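Macrolide export ATP-binding/permease protein MacB (Actinobacillus actinomycetemcomitans, PDB 3FTJ) probably exports macrolides as the ABC transporter of the tripartite MacAB-TdeA efflux system, of which this chain is the periplasmic region. Local coordinates at residues Ser47-Thr53 with Ile176-Asp182; Ile77-Phe82 with Leu94-Asp98. All coordinates share one frame; numbering follows the deposited sequence.

Contact 1 (Ser47-Thr53 with Ile176-Asp182); sequences SYIQSVT and ITVKISD
Gln-50 and Lys-179 lie alongside one another, both tips at the carboxylate of Asp-182. With CG anti to the backbone N (chi1 177°) and the chain extended beyond, Gln-50 NE2 donates a rather bent hydrogen bond to Asp-182 OD2 (3.2 Å, 140° at the hydrogen) from above the carboxylate plane. Lys-179 NZ makes a salt bridge to the same OD2 at 2.9 Å, from the other face. A classic beta bulge pairs the two: Gln-50 N donates to Lys-179 O at 2.7 Å, and Ser-51 N adds a weak bond to the same Lys-179 O. Beyond it, strands 49-64 and 175-180 are antiparallel neighbours in the sheet of the MacB-like periplasmic core domain, with strand 15-20 on the far side of 175-180. A water joins Ser-51 OG, Thr-53 OG1 and Thr-177 O. On the other face Val-52 CG1 presses on Ile-176 CG2 at a tight 3.5 Å, while Leu-43 and Leu-193 pack on Val-52 and Val-178 respectively. Ile-180 CD1 sits at the edge of the Tyr-48 ring, 4.3 Å from CD2. The chemistry thus divides by face: apolar under helices 37-44 and 186-201, polar on the Ser-51 face, which helix 81-85 partly covers and where the lysine would partly neutralise the shared carboxylate oxygen.

Contact 2 (Ile77-Phe82 with Leu94-Asp98); sequences IGEQYF and LLTED
Leu-94 is laid across the Phe-82 ring, its CD2 over one face, 4.2 Å from the centroid and 15° off the normal, a CH-pi contact. The other methyl, CD1, rests 4.0 Å from Phe-82 CB. Leu-95 CD2 comes in at the ring edge, though too close in the model for the detail to be trusted, and also approaches Ile-77 CD1. With CG anti to its carbonyl carbon (chi1 -53°), Phe-82 lays its ring against Leu-94, and Tyr-81 CD1 takes the opposite face.

The polar side is bridged by water. One molecule donates to both Glu-79 O, at 2.7 Å, and Leu-95 O, at 2.9 Å. A second donates to Glu-79 OE2 at 2.7 Å and accepts from Glu-97 N, linking the carboxylate to the start of helix 97-102; that helix end would tend to steady its negative charge.

Further out, a type I turn from Gly-78 to Tyr-81, closed by Tyr-81 N to Gly-78 O at 2.9 Å, leads into helix 81-85. Thr-96 OG1 caps a backbone N in the first turn of helix 97-102 while Asp-99 OD2 accepts from Thr-96 N, consistent with a capping box. Val-108 and Val-141 back the Phe-82 ring. The arrangement is a turn-led helix and a Thr-capped helix N-terminus packed on strands 106-110 and 133-141 of the mixed sheet of the MacB-like periplasmic core domain.

Both contacts are partly buried: 3 of 7 touching residues are buried in contact 2, against 5 of 14 in contact 1. Contact 2 is nested in the chain loop that contact 1 closes, and its centre lies nearer the centre of the chain. Contact 1 joins two sheet strands through backbone hydrogen bonds, with a salt bridge and an amide bond at exposed Asp-182; contact 2 joins a turn and two helix starts through an aromatic-aliphatic cluster, and its polar links pass through water. The two meet at Thr-53, whose CG2 is 3.4 Å from Gly-78 N and 3.6 Å from Tyr-81 CB, while Ser-51 packs on Gln-80. Strand 49-64 thus carries one side of contact 1 and borders the turn of contact 2.

Contact 1 (Ser47-Thr53 with Ile176-Asp182)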
ATOM      1  N   SER A  47      16.831  -6.671 -10.909  1.00 33.02           N
ATOM      2  CA  SER A  47      17.947  -6.884  -9.997  1.00 32.24           C
ATOM      3  C   SER A  47      18.119  -5.702  -9.063  1.00 29.26           C
ATOM      4  O   SER A  47      18.650  -5.841  -7.964  1.00 28.63           O
ATOM      5  CB  SER A  47      19.238  -7.133 -10.783  1.00 37.84           C
ATOM      6  OG  SER A  47      19.479  -6.081 -11.706  1.00 36.99           O
ATOM      7  N   TYR A  48      17.670  -4.534  -9.506  1.00 29.80           N
ATOM      8  CA  TYR A  48      17.810  -3.322  -8.706  1.00 36.24           C
ATOM      9  C   TYR A  48      16.647  -3.115  -7.738  1.00 31.07           C
ATOM     10  O   TYR A  48      16.577  -2.095  -7.058  1.00 32.00           O
ATOM     11  CB  TYR A  48      17.956  -2.097  -9.613  1.00 33.77           C
ATOM     12  CG  TYR A  48      16.856  -1.957 -10.642  1.00 29.39           C
ATOM     13  CD1 TYR A  48      16.939  -2.602 -11.866  1.00 30.79           C
ATOM     14  CD2 TYR A  48      15.743  -1.173 -10.392  1.00 26.49           C
ATOM     15  CE1 TYR A  48      15.937  -2.476 -12.813  1.00 32.99           C
ATOM     16  CE2 TYR A  48      14.737  -1.039 -11.327  1.00 27.40           C
ATOM     17  CZ  TYR A  48      14.834  -1.695 -12.533  1.00 31.49           C
ATOM     18  OH  TYR A  48      13.832  -1.560 -13.467  1.00 30.87           O
ATOM     19  N   ILE A  49      15.739  -4.084  -7.672  1.00 30.81           N
ATOM     20  CA  ILE A  49      14.554  -3.955  -6.828  1.00 29.76           C
ATOM     21  C   ILE A  49      14.576  -4.952  -5.668  1.00 30.23           C
ATOM     22  O   ILE A  49      14.723  -6.155  -5.871  1.00 32.62           O
ATOM     23  CB  ILE A  49      13.257  -4.099  -7.659  1.00 29.86           C
ATOM     24  CG1 ILE A  49      13.041  -2.847  -8.509  1.00 29.35           C
ATOM     25  CG2 ILE A  49      12.052  -4.316  -6.746  1.00 26.87           C
ATOM     26  CD1 ILE A  49      11.948  -2.985  -9.553  1.00 27.88           C
ATOM     27  N   GLN A  50      14.438  -4.438  -4.452  1.00 27.69           N
ATOM     28  CA  GLN A  50      14.557  -5.248  -3.242  1.00 34.12           C
ATOM     29  C   GLN A  50      13.215  -5.825  -2.772  1.00 31.39           C
ATOM     30  O   GLN A  50      13.152  -6.942  -2.259  1.00 24.28           O
ATOM     31  CB  GLN A  50      15.200  -4.421  -2.125  1.00 32.27           C
ATOM     32  CG  GLN A  50      15.300  -5.146  -0.800  1.00 39.57           C
ATOM     33  CD  GLN A  50      16.075  -4.357   0.246  1.00 48.31           C
ATOM     34  OE1 GLN A  50      16.165  -4.764   1.406  1.00 51.55           O
ATOM     35  NE2 GLN A  50      16.639  -3.224  -0.162  1.00 50.70           N
ATOM     36  N   SER A  51      12.143  -5.060  -2.936  1.00 27.65           N
ATOM     37  CA  SER A  51      10.810  -5.560  -2.621  1.00 28.64           C
ATOM     38  C   SER A  51       9.735  -4.774  -3.356  1.00 25.76           C
ATOM     39  O   SER A  51       9.932  -3.618  -3.726  1.00 22.37           O
ATOM     40  CB  SER A  51      10.546  -5.518  -1.116  1.00 26.96           C
ATOM     41  OG  SER A  51      10.300  -4.192  -0.677  1.00 28.46           O
ATOM     42  N   VAL A  52       8.598  -5.426  -3.559  1.00 28.65           N
ATOM     43  CA  VAL A  52       7.472  -4.840  -4.271  1.00 25.19           C
ATOM     44  C   VAL A  52       6.182  -5.066  -3.481  1.00 23.55           C
ATOM     45  O   VAL A  52       5.862  -6.198  -3.108  1.00 23.58           O
ATOM     46  CB  VAL A  52       7.338  -5.474  -5.658  1.00 24.74           C
ATOM     47  CG1 VAL A  52       6.144  -4.897  -6.405  1.00 21.72           C
ATOM     48  CG2 VAL A  52       8.637  -5.276  -6.450  1.00 23.17           C
ATOM     49  N   THR A  53       5.444  -3.988  -3.234  1.00 23.61           N
ATOM     50  CA  THR A  53       4.196  -4.066  -2.484  1.00 20.37           C
ATOM     51  C   THR A  53       3.018  -3.519  -3.278  1.00 19.99           C
ATOM     52  O   THR A  53       2.916  -2.315  -3.484  1.00 19.41           O
ATOM     53  CB  THR A  53       4.308  -3.274  -1.182  1.00 23.81           C
ATOM     54  OG1 THR A  53       5.405  -3.791  -0.419  1.00 31.51           O
ATOM     55  CG2 THR A  53       3.029  -3.390  -0.381  1.00 20.64           C
ATOM     56  N   ILE A 176       1.778   0.619  -6.559  1.00 17.08           N
ATOM     57  CA  ILE A 176       2.825  -0.339  -6.247  1.00 18.72           C
ATOM     58  C   ILE A 176       3.981   0.410  -5.607  1.00 20.57           C
ATOM     59  O   ILE A 176       4.532   1.339  -6.201  1.00 20.58           O
ATOM     60  CB  ILE A 176       3.374  -1.007  -7.537  1.00 16.91           C
ATOM     61  CG1 ILE A 176       2.278  -1.799  -8.253  1.00 21.07           C
ATOM     62  CG2 ILE A 176       4.563  -1.897  -7.219  1.00 17.17           C
ATOM     63  CD1 ILE A 176       2.629  -2.156  -9.696  1.00 18.34           C
ATOM     64  N   THR A 177       4.358   0.025  -4.401  1.00 18.30           N
ATOM     65  CA  THR A 177       5.542   0.620  -3.800  1.00 22.03           C
ATOM     66  C   THR A 177       6.721  -0.339  -3.933  1.00 24.62           C
ATOM     67  O   THR A 177       6.613  -1.513  -3.581  1.00 23.90           O
ATOM     68  CB  THR A 177       5.321   0.991  -2.328  1.00 24.48           C
ATOM     69  OG1 THR A 177       4.213   1.899  -2.226  1.00 25.64           O
ATOM     70  CG2 THR A 177       6.569   1.654  -1.758  1.00 25.71           C
ATOM     71  N   VAL A 178       7.833   0.167  -4.462  1.00 21.89           N
ATOM     72  CA  VAL A 178       9.038  -0.631  -4.638  1.00 23.47           C
ATOM     73  C   VAL A 178      10.122  -0.130  -3.690  1.00 26.10           C
ATOM     74  O   VAL A 178      10.239   1.072  -3.447  1.00 27.24           O
ATOM     75  CB  VAL A 178       9.575  -0.587  -6.099  1.00 25.05           C
ATOM     76  CG1 VAL A 178       8.486  -0.949  -7.103  1.00 24.02           C
ATOM     77  CG2 VAL A 178      10.147   0.769  -6.420  1.00 28.84           C
ATOM     78  N   LYS A 179      10.896  -1.059  -3.142  1.00 26.79           N
ATOM     79  CA  LYS A 179      12.063  -0.702  -2.350  1.00 29.39           C
ATOM     80  C   LYS A 179      13.261  -0.890  -3.255  1.00 33.58           C
ATOM     81  O   LYS A 179      13.481  -1.978  -3.791  1.00 29.36           O
ATOM     82  CB  LYS A 179      12.186  -1.605  -1.125  1.00 33.16           C
ATOM     83  CG  LYS A 179      12.760  -0.926   0.116  1.00 37.92           C
ATOM     84  CD  LYS A 179      14.247  -0.634  -0.016  1.00 41.97           C
ATOM     85  CE  LYS A 179      14.834  -0.209   1.330  1.00 47.88           C
ATOM     86  NZ  LYS A 179      16.306   0.032   1.282  1.00 59.92           N
ATOM     87  N   ILE A 180      14.017   0.188  -3.435  1.00 35.05           N
ATOM     88  CA  ILE A 180      15.169   0.199  -4.329  1.00 35.93           C
ATOM     89  C   ILE A 180      16.393  -0.429  -3.655  1.00 36.76           C
ATOM     90  O   ILE A 180      16.604  -0.257  -2.452  1.00 40.05           O
ATOM     91  CB  ILE A 180      15.479   1.650  -4.772  1.00 36.32           C
ATOM     92  CG1 ILE A 180      14.463   2.109  -5.813  1.00 36.20           C
ATOM     93  CG2 ILE A 180      16.859   1.766  -5.349  1.00 38.50           C
ATOM     94  CD1 ILE A 180      14.377   1.194  -7.013  1.00 30.84           C
ATOM     95  N   SER A 181      17.175  -1.180  -4.427  1.00 36.99           N
ATOM     96  CA  SER A 181      18.434  -1.733  -3.931  1.00 46.42           C
ATOM     97  C   SER A 181      19.261  -0.628  -3.282  1.00 45.97           C
ATOM     98  O   SER A 181      19.355   0.484  -3.805  1.00 40.92           O
ATOM     99  CB  SER A 181      19.238  -2.391  -5.063  1.00 45.21           C
ATOM    100  OG  SER A 181      18.554  -3.512  -5.607  1.00 44.59           O
ATOM    101  N   ASP A 182      19.855  -0.943  -2.138  1.00 50.33           N
ATOM    102  CA  ASP A 182      20.639   0.030  -1.389  1.00 52.84           C
ATOM    103  C   ASP A 182      21.779   0.619  -2.226  1.00 48.74           C
ATOM    104  O   ASP A 182      22.126   1.790  -2.078  1.00 52.43           O
ATOM    105  CB  ASP A 182      21.196  -0.611  -0.110  1.00 62.51           C
ATOM    106  CG  ASP A 182      20.128  -1.345   0.698  1.00 68.42           C
ATOM    107  OD1 ASP A 182      20.498  -2.212   1.523  1.00 71.49           O
ATOM    108  OD2 ASP A 182      18.922  -1.058   0.510  1.00 64.89           O
TER
HETATM  109  O   HOH W   1       8.053  -2.624  -1.119  1.00 26.81           O

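Contact 2 (Ile77-Phe82 with Leu94-Asp98)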
ATOM      1  N   ILE A  77      -2.774  -5.334   0.587  1.00 17.37           N
ATOM      2  CA  ILE A  77      -1.372  -4.953   0.369  1.00 18.92           C
ATOM      3  C   ILE A  77      -0.411  -6.141   0.431  1.00 21.49           C
ATOM      4  O   ILE A  77      -0.811  -7.257   0.775  1.00 21.01           O
ATOM      5  CB  ILE A  77      -0.915  -3.838   1.366  1.00 20.05           C
ATOM      6  CG1 ILE A  77      -1.396  -4.122   2.795  1.00 18.64           C
ATOM      7  CG2 ILE A  77      -1.448  -2.488   0.933  1.00 20.90           C
ATOM      8  CD1 ILE A  77      -0.884  -5.412   3.411  1.00 18.44           C
ATOM      9  N   GLY A  78       0.852  -5.902   0.079  1.00 20.73           N
ATOM     10  CA  GLY A  78       1.859  -6.948   0.125  1.00 21.77           C
ATOM     11  C   GLY A  78       2.485  -7.168   1.495  1.00 23.47           C
ATOM     12  O   GLY A  78       2.416  -6.305   2.372  1.00 20.15           O
ATOM     13  N   GLU A  79       3.119  -8.326   1.664  1.00 25.47           N
ATOM     14  CA  GLU A  79       3.849  -8.671   2.892  1.00 23.09           C
ATOM     15  C   GLU A  79       4.796  -7.577   3.406  1.00 22.40           C
ATOM     16  O   GLU A  79       4.870  -7.341   4.605  1.00 24.15           O
ATOM     17  CB  GLU A  79       4.622  -9.976   2.682  1.00 25.21           C
ATOM     18  CG  GLU A  79       5.636 -10.284   3.769  1.00 33.29           C
ATOM     19  CD  GLU A  79       6.178 -11.695   3.655  1.00 37.76           C
ATOM     20  OE1 GLU A  79       6.268 -12.203   2.514  1.00 36.35           O
ATOM     21  OE2 GLU A  79       6.500 -12.297   4.706  1.00 37.73           O
ATOM     22  N   GLN A  80       5.508  -6.909   2.499  1.00 24.14           N
ATOM     23  CA  GLN A  80       6.490  -5.886   2.884  1.00 23.65           C
ATOM     24  C   GLN A  80       5.879  -4.521   3.183  1.00 26.29           C
ATOM     25  O   GLN A  80       6.603  -3.561   3.468  1.00 25.15           O
ATOM     26  CB  GLN A  80       7.577  -5.724   1.806  1.00 26.95           C
ATOM     27  CG  GLN A  80       8.409  -6.974   1.533  1.00 25.34           C
ATOM     28  CD  GLN A  80       8.909  -7.628   2.814  1.00 33.00           C
ATOM     29  OE1 GLN A  80       9.455  -6.966   3.696  1.00 31.34           O
ATOM     30  NE2 GLN A  80       8.712  -8.939   2.921  1.00 36.71           N
ATOM     31  N   TYR A  81       4.554  -4.424   3.119  1.00 23.68           N
ATOM     32  CA  TYR A  81       3.902  -3.129   3.287  1.00 25.58           C
ATOM     33  C   TYR A  81       4.266  -2.444   4.604  1.00 26.07           C
ATOM     34  O   TYR A  81       4.587  -1.258   4.626  1.00 27.75           O
ATOM     35  CB  TYR A  81       2.378  -3.244   3.162  1.00 25.13           C
ATOM     36  CG  TYR A  81       1.670  -1.920   3.341  1.00 24.31           C
ATOM     37  CD1 TYR A  81       1.213  -1.525   4.581  1.00 25.18           C
ATOM     38  CD2 TYR A  81       1.479  -1.057   2.265  1.00 25.88           C
ATOM     39  CE1 TYR A  81       0.574  -0.310   4.758  1.00 29.40           C
ATOM     40  CE2 TYR A  81       0.836   0.158   2.430  1.00 29.94           C
ATOM     41  CZ  TYR A  81       0.388   0.527   3.682  1.00 31.00           C
ATOM     42  OH  TYR A  81      -0.249   1.734   3.873  1.00 33.65           O
ATOM     43  N   PHE A  82       4.217  -3.185   5.704  1.00 23.18           N
ATOM     44  CA  PHE A  82       4.407  -2.576   7.017  1.00 29.69           C
ATOM     45  C   PHE A  82       5.822  -2.047   7.207  1.00 31.65           C
ATOM     46  O   PHE A  82       6.023  -0.974   7.779  1.00 32.52           O
ATOM     47  CB  PHE A  82       4.035  -3.563   8.119  1.00 30.03           C
ATOM     48  CG  PHE A  82       2.663  -4.142   7.954  1.00 24.59           C
ATOM     49  CD1 PHE A  82       1.546  -3.408   8.306  1.00 26.59           C
ATOM     50  CD2 PHE A  82       2.494  -5.404   7.417  1.00 24.40           C
ATOM     51  CE1 PHE A  82       0.274  -3.936   8.150  1.00 26.28           C
ATOM     52  CE2 PHE A  82       1.228  -5.932   7.257  1.00 26.63           C
ATOM     53  CZ  PHE A  82       0.117  -5.192   7.621  1.00 20.54           C
ATOM     54  N   LEU A  94       2.251  -9.902  11.988  1.00 26.91           N
ATOM     55  CA  LEU A  94       2.006  -9.288  10.687  1.00 27.16           C
ATOM     56  C   LEU A  94       1.675 -10.361   9.653  1.00 26.36           C
ATOM     57  O   LEU A  94       1.747 -11.560   9.947  1.00 28.79           O
ATOM     58  CB  LEU A  94       3.236  -8.503  10.218  1.00 26.53           C
ATOM     59  CG  LEU A  94       3.746  -7.364  11.101  1.00 28.96           C
ATOM     60  CD1 LEU A  94       4.917  -6.668  10.423  1.00 27.42           C
ATOM     61  CD2 LEU A  94       2.635  -6.371  11.403  1.00 25.27           C
ATOM     62  N   LEU A  95       1.318  -9.933   8.443  1.00 23.68           N
ATOM     63  CA  LEU A  95       1.053 -10.873   7.359  1.00 24.10           C
ATOM     64  C   LEU A  95       2.322 -11.623   7.013  1.00 27.22           C
ATOM     65  O   LEU A  95       3.427 -11.086   7.151  1.00 25.35           O
ATOM     66  CB  LEU A  95       0.555 -10.165   6.096  1.00 25.48           C
ATOM     67  CG  LEU A  95      -0.829  -9.515   6.023  1.00 27.22           C
ATOM     68  CD1 LEU A  95      -1.919 -10.472   6.487  1.00 21.93           C
ATOM     69  CD2 LEU A  95      -0.852  -8.268   6.842  1.00 30.90           C
ATOM     70  N   THR A  96       2.143 -12.855   6.543  1.00 23.48           N
ATOM     71  CA  THR A  96       3.236 -13.693   6.073  1.00 28.17           C
ATOM     72  C   THR A  96       3.034 -14.031   4.600  1.00 30.38           C
ATOM     73  O   THR A  96       1.974 -13.764   4.022  1.00 25.07           O
ATOM     74  CB  THR A  96       3.294 -15.022   6.847  1.00 23.72           C
ATOM     75  OG1 THR A  96       2.045 -15.708   6.710  1.00 26.96           O
ATOM     76  CG2 THR A  96       3.577 -14.782   8.317  1.00 26.97           C
ATOM     77  N   GLU A  97       4.052 -14.633   3.995  1.00 30.08           N
ATOM     78  CA  GLU A  97       3.957 -15.077   2.611  1.00 29.07           C
ATOM     79  C   GLU A  97       2.839 -16.098   2.475  1.00 27.62           C
ATOM     80  O   GLU A  97       2.178 -16.182   1.435  1.00 24.60           O
ATOM     81  CB  GLU A  97       5.290 -15.674   2.153  1.00 32.20           C
ATOM     82  CG  GLU A  97       5.251 -16.331   0.788  1.00 34.87           C
ATOM     83  CD  GLU A  97       6.568 -17.014   0.442  1.00 45.54           C
ATOM     84  OE1 GLU A  97       7.628 -16.382   0.625  1.00 49.03           O
ATOM     85  OE2 GLU A  97       6.543 -18.179  -0.011  1.00 46.03           O
ATOM     86  N   ASP A  98       2.613 -16.865   3.539  1.00 24.23           N
ATOM     87  CA  ASP A  98       1.564 -17.874   3.519  1.00 29.60           C
ATOM     88  C   ASP A  98       0.168 -17.245   3.484  1.00 26.07           C
ATOM     89  O   ASP A  98      -0.741 -17.771   2.850  1.00 24.50           O
ATOM     90  CB  ASP A  98       1.694 -18.809   4.720  1.00 31.14           C
ATOM     91  CG  ASP A  98       0.529 -19.766   4.835  1.00 36.00           C
ATOM     92  OD1 ASP A  98      -0.395 -19.490   5.637  1.00 39.99           O
ATOM     93  OD2 ASP A  98       0.528 -20.788   4.112  1.00 40.44           O
TER
HETATM   94  O   HOH W   2       3.913  -8.282   6.910  1.00 25.58           O
HETATM   95  O   HOH W   3       6.633 -14.919   5.312  1.00 39.22           O